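Local structure of uncharacterized protein SPT16D (Chaetomium thermophilum var. thermophilum, 4KHB) at residues Gly61-Leu66 with Thr97-Asp102. The protein forms the PH-like Spt16D domain that pairs with Pob3N in FACT, a histone chaperone that probably reorganizes nucleosomes during transcription, replication and repair. Numbering follows the deposited sequence.
Sequences GEWSFL and TFRSTD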
loop_
_atom_site.group_PDB
_atom_site.type_symbol
_atom_site.label_atom_id
_atom_site.label_comp_id
_atom_site.label_asym_id
_atom_site.label_seq_id
_atom_site.Cartn_x
_atom_site.Cartn_y
_atom_site.Cartn_z
ATOM N N GLY A 61 -3.366 -3.884 26.329
ATOM C CA GLY A 61 -2.329 -4.845 26.653
ATOM C C GLY A 61 -0.950 -4.305 26.317
ATOM O O GLY A 61 -0.601 -3.185 26.697
ATOM N N GLU A 62 -0.165 -5.101 25.599
ATOM C CA GLU A 62 1.181 -4.697 25.211
ATOM C C GLU A 62 1.180 -3.974 23.868
ATOM O O GLU A 62 2.219 -3.492 23.413
ATOM C CB GLU A 62 2.118 -5.908 25.172
ATOM C CG GLU A 62 2.467 -6.478 26.549
ATOM C CD GLU A 62 3.382 -5.571 27.362
ATOM O OE1 GLU A 62 2.953 -4.462 27.751
ATOM O OE2 GLU A 62 4.535 -5.973 27.620
ATOM N N TRP A 63 0.012 -3.903 23.236
ATOM C CA TRP A 63 -0.121 -3.247 21.941
ATOM C C TRP A 63 -0.690 -1.838 22.090
ATOM O O TRP A 63 -1.622 -1.615 22.867
ATOM C CB TRP A 63 -1.015 -4.070 21.006
ATOM C CG TRP A 63 -0.448 -5.406 20.633
ATOM C CD1 TRP A 63 -0.811 -6.623 21.133
ATOM C CD2 TRP A 63 0.579 -5.661 19.665
ATOM N NE1 TRP A 63 -0.068 -7.618 20.542
ATOM C CE2 TRP A 63 0.793 -7.053 19.637
ATOM C CE3 TRP A 63 1.342 -4.845 18.824
ATOM C CZ2 TRP A 63 1.737 -7.647 18.800
ATOM C CZ3 TRP A 63 2.278 -5.437 17.995
ATOM C CH2 TRP A 63 2.466 -6.823 17.988
ATOM N N SER A 64 -0.136 -0.892 21.338
ATOM C CA SER A 64 -0.699 0.449 21.265
ATOM C C SER A 64 -1.342 0.645 19.901
ATOM O O SER A 64 -0.908 0.047 18.916
ATOM C CB SER A 64 0.384 1.502 21.506
ATOM O OG SER A 64 0.900 1.398 22.821
ATOM N N PHE A 65 -2.365 1.489 19.835
ATOM C CA PHE A 65 -3.105 1.666 18.591
ATOM C C PHE A 65 -3.190 3.119 18.145
ATOM O O PHE A 65 -3.474 4.016 18.940
ATOM C CB PHE A 65 -4.513 1.075 18.721
ATOM C CG PHE A 65 -4.539 -0.424 18.811
ATOM C CD1 PHE A 65 -4.328 -1.072 20.020
ATOM C CD2 PHE A 65 -4.789 -1.187 17.680
ATOM C CE1 PHE A 65 -4.357 -2.458 20.094
ATOM C CE2 PHE A 65 -4.821 -2.568 17.747
ATOM C CZ PHE A 65 -4.604 -3.204 18.956
ATOM N N LEU A 66 -2.939 3.338 16.858
ATOM C CA LEU A 66 -3.058 4.659 16.254
ATOM C C LEU A 66 -4.192 4.669 15.243
ATOM O O LEU A 66 -4.106 4.013 14.203
ATOM C CB LEU A 66 -1.755 5.051 15.557
ATOM C CG LEU A 66 -1.636 6.537 15.215
ATOM C CD1 LEU A 66 -1.515 7.386 16.470
ATOM C CD2 LEU A 66 -0.470 6.783 14.278
ATOM N N THR A 97 -6.351 1.916 10.908
ATOM C CA THR A 97 -5.776 1.688 12.230
ATOM C C THR A 97 -4.489 0.870 12.165
ATOM O O THR A 97 -4.425 -0.161 11.490
ATOM C CB THR A 97 -6.794 0.995 13.175
ATOM O OG1 THR A 97 -7.877 1.890 13.463
ATOM C CG2 THR A 97 -6.134 0.578 14.483
ATOM N N PHE A 98 -3.460 1.348 12.856
ATOM C CA PHE A 98 -2.212 0.610 12.985
ATOM C C PHE A 98 -2.026 0.179 14.430
ATOM O O PHE A 98 -2.624 0.759 15.342
ATOM C CB PHE A 98 -1.009 1.458 12.560
ATOM C CG PHE A 98 -0.973 1.795 11.099
ATOM C CD1 PHE A 98 -1.557 2.958 10.621
ATOM C CD2 PHE A 98 -0.322 0.956 10.204
ATOM C CE1 PHE A 98 -1.508 3.269 9.274
ATOM C CE2 PHE A 98 -0.269 1.260 8.856
ATOM C CZ PHE A 98 -0.865 2.419 8.389
ATOM N N ARG A 99 -1.201 -0.842 14.635
ATOM C CA ARG A 99 -0.848 -1.273 15.980
ATOM C C ARG A 99 0.664 -1.420 16.105
ATOM O O ARG A 99 1.343 -1.800 15.145
ATOM C CB ARG A 99 -1.562 -2.576 16.363
ATOM C CG ARG A 99 -0.953 -3.828 15.755
ATOM C CD ARG A 99 -1.523 -5.086 16.387
ATOM N NE ARG A 99 -0.704 -6.252 16.077
ATOM C CZ ARG A 99 -0.924 -7.470 16.559
ATOM N NH1 ARG A 99 -1.944 -7.691 17.377
ATOM N NH2 ARG A 99 -0.118 -8.468 16.228
ATOM N N SER A 100 1.189 -1.100 17.283
ATOM C CA SER A 100 2.607 -1.292 17.566
ATOM C C SER A 100 2.843 -1.449 19.062
ATOM O O SER A 100 1.940 -1.225 19.872
ATOM C CB SER A 100 3.429 -0.121 17.021
ATOM O OG SER A 100 4.779 -0.209 17.437
ATOM N N THR A 101 4.060 -1.841 19.425
ATOM C CA THR A 101 4.440 -1.960 20.828
ATOM C C THR A 101 5.077 -0.673 21.352
ATOM O O THR A 101 5.222 -0.490 22.563
ATOM C CB THR A 101 5.384 -3.162 21.067
ATOM O OG1 THR A 101 6.519 -3.068 20.195
ATOM C CG2 THR A 101 4.653 -4.470 20.792
ATOM N N ASP A 102 5.446 0.220 20.436
ATOM C CA ASP A 102 6.038 1.502 20.813
ATOM C C ASP A 102 4.947 2.492 21.217
ATOM O O ASP A 102 4.487 3.291 20.399
ATOM C CB ASP A 102 6.883 2.080 19.669
ATOM C CG ASP A 102 7.715 1.026 18.961
ATOM O OD1 ASP A 102 8.034 -0.006 19.589
ATOM O OD2 ASP A 102 8.056 1.234 17.777
#
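The guanidinium of Arg99 lies flat on the Trp63 indole, planes 10° apart, with CZ 3.6 Å from the centroid of the six-membered ring, a cation-pi stack over the face. Arg99 CD adds a CH-pi contact to that ring. On the opposite face sits the Thr101 methyl, CG2 4.1 Å from the same centroid, so the indole is sandwiched. Arg99 CG lies between the backbone N and the carbonyl carbon (chi1 78°), which turns the chain toward Trp63, and the extended run to NE carries the guanidinium over the indole. Were Trp63 an alanine, the guanidinium would likely lose its aromatic face, leaving mainly hydrogen bonds to hold it, and Thr101 CG2 the ring it packs on. Beside the stack, Phe65 presents its CE2 to Arg99 CB at 3.5 Å, while Thr97 CG2 meets the ring edge at CD2.

Behind these side chains, the antiparallel backbones fix the register. Ser64 and Ser100 form a hydrogen-bonded pair, Ser64 N to Ser100 O being short and nearly straight (2.6 Å, 171°); after the non-hydrogen-bonded pair Phe65-Arg99, Leu66 and Phe98 make the next hydrogen-bonded one. Ser100 OG accepts from Asp102 N, an ST turn leading into helix 103-121.

That helix packs on the Leu66, Phe98 and Ser100 face. Strand 52-60 flanks 63-70, and beyond 91-100 the sheet continues into the Pob3N chain, whose Gln177 takes a hydrogen bond from Arg99 NE.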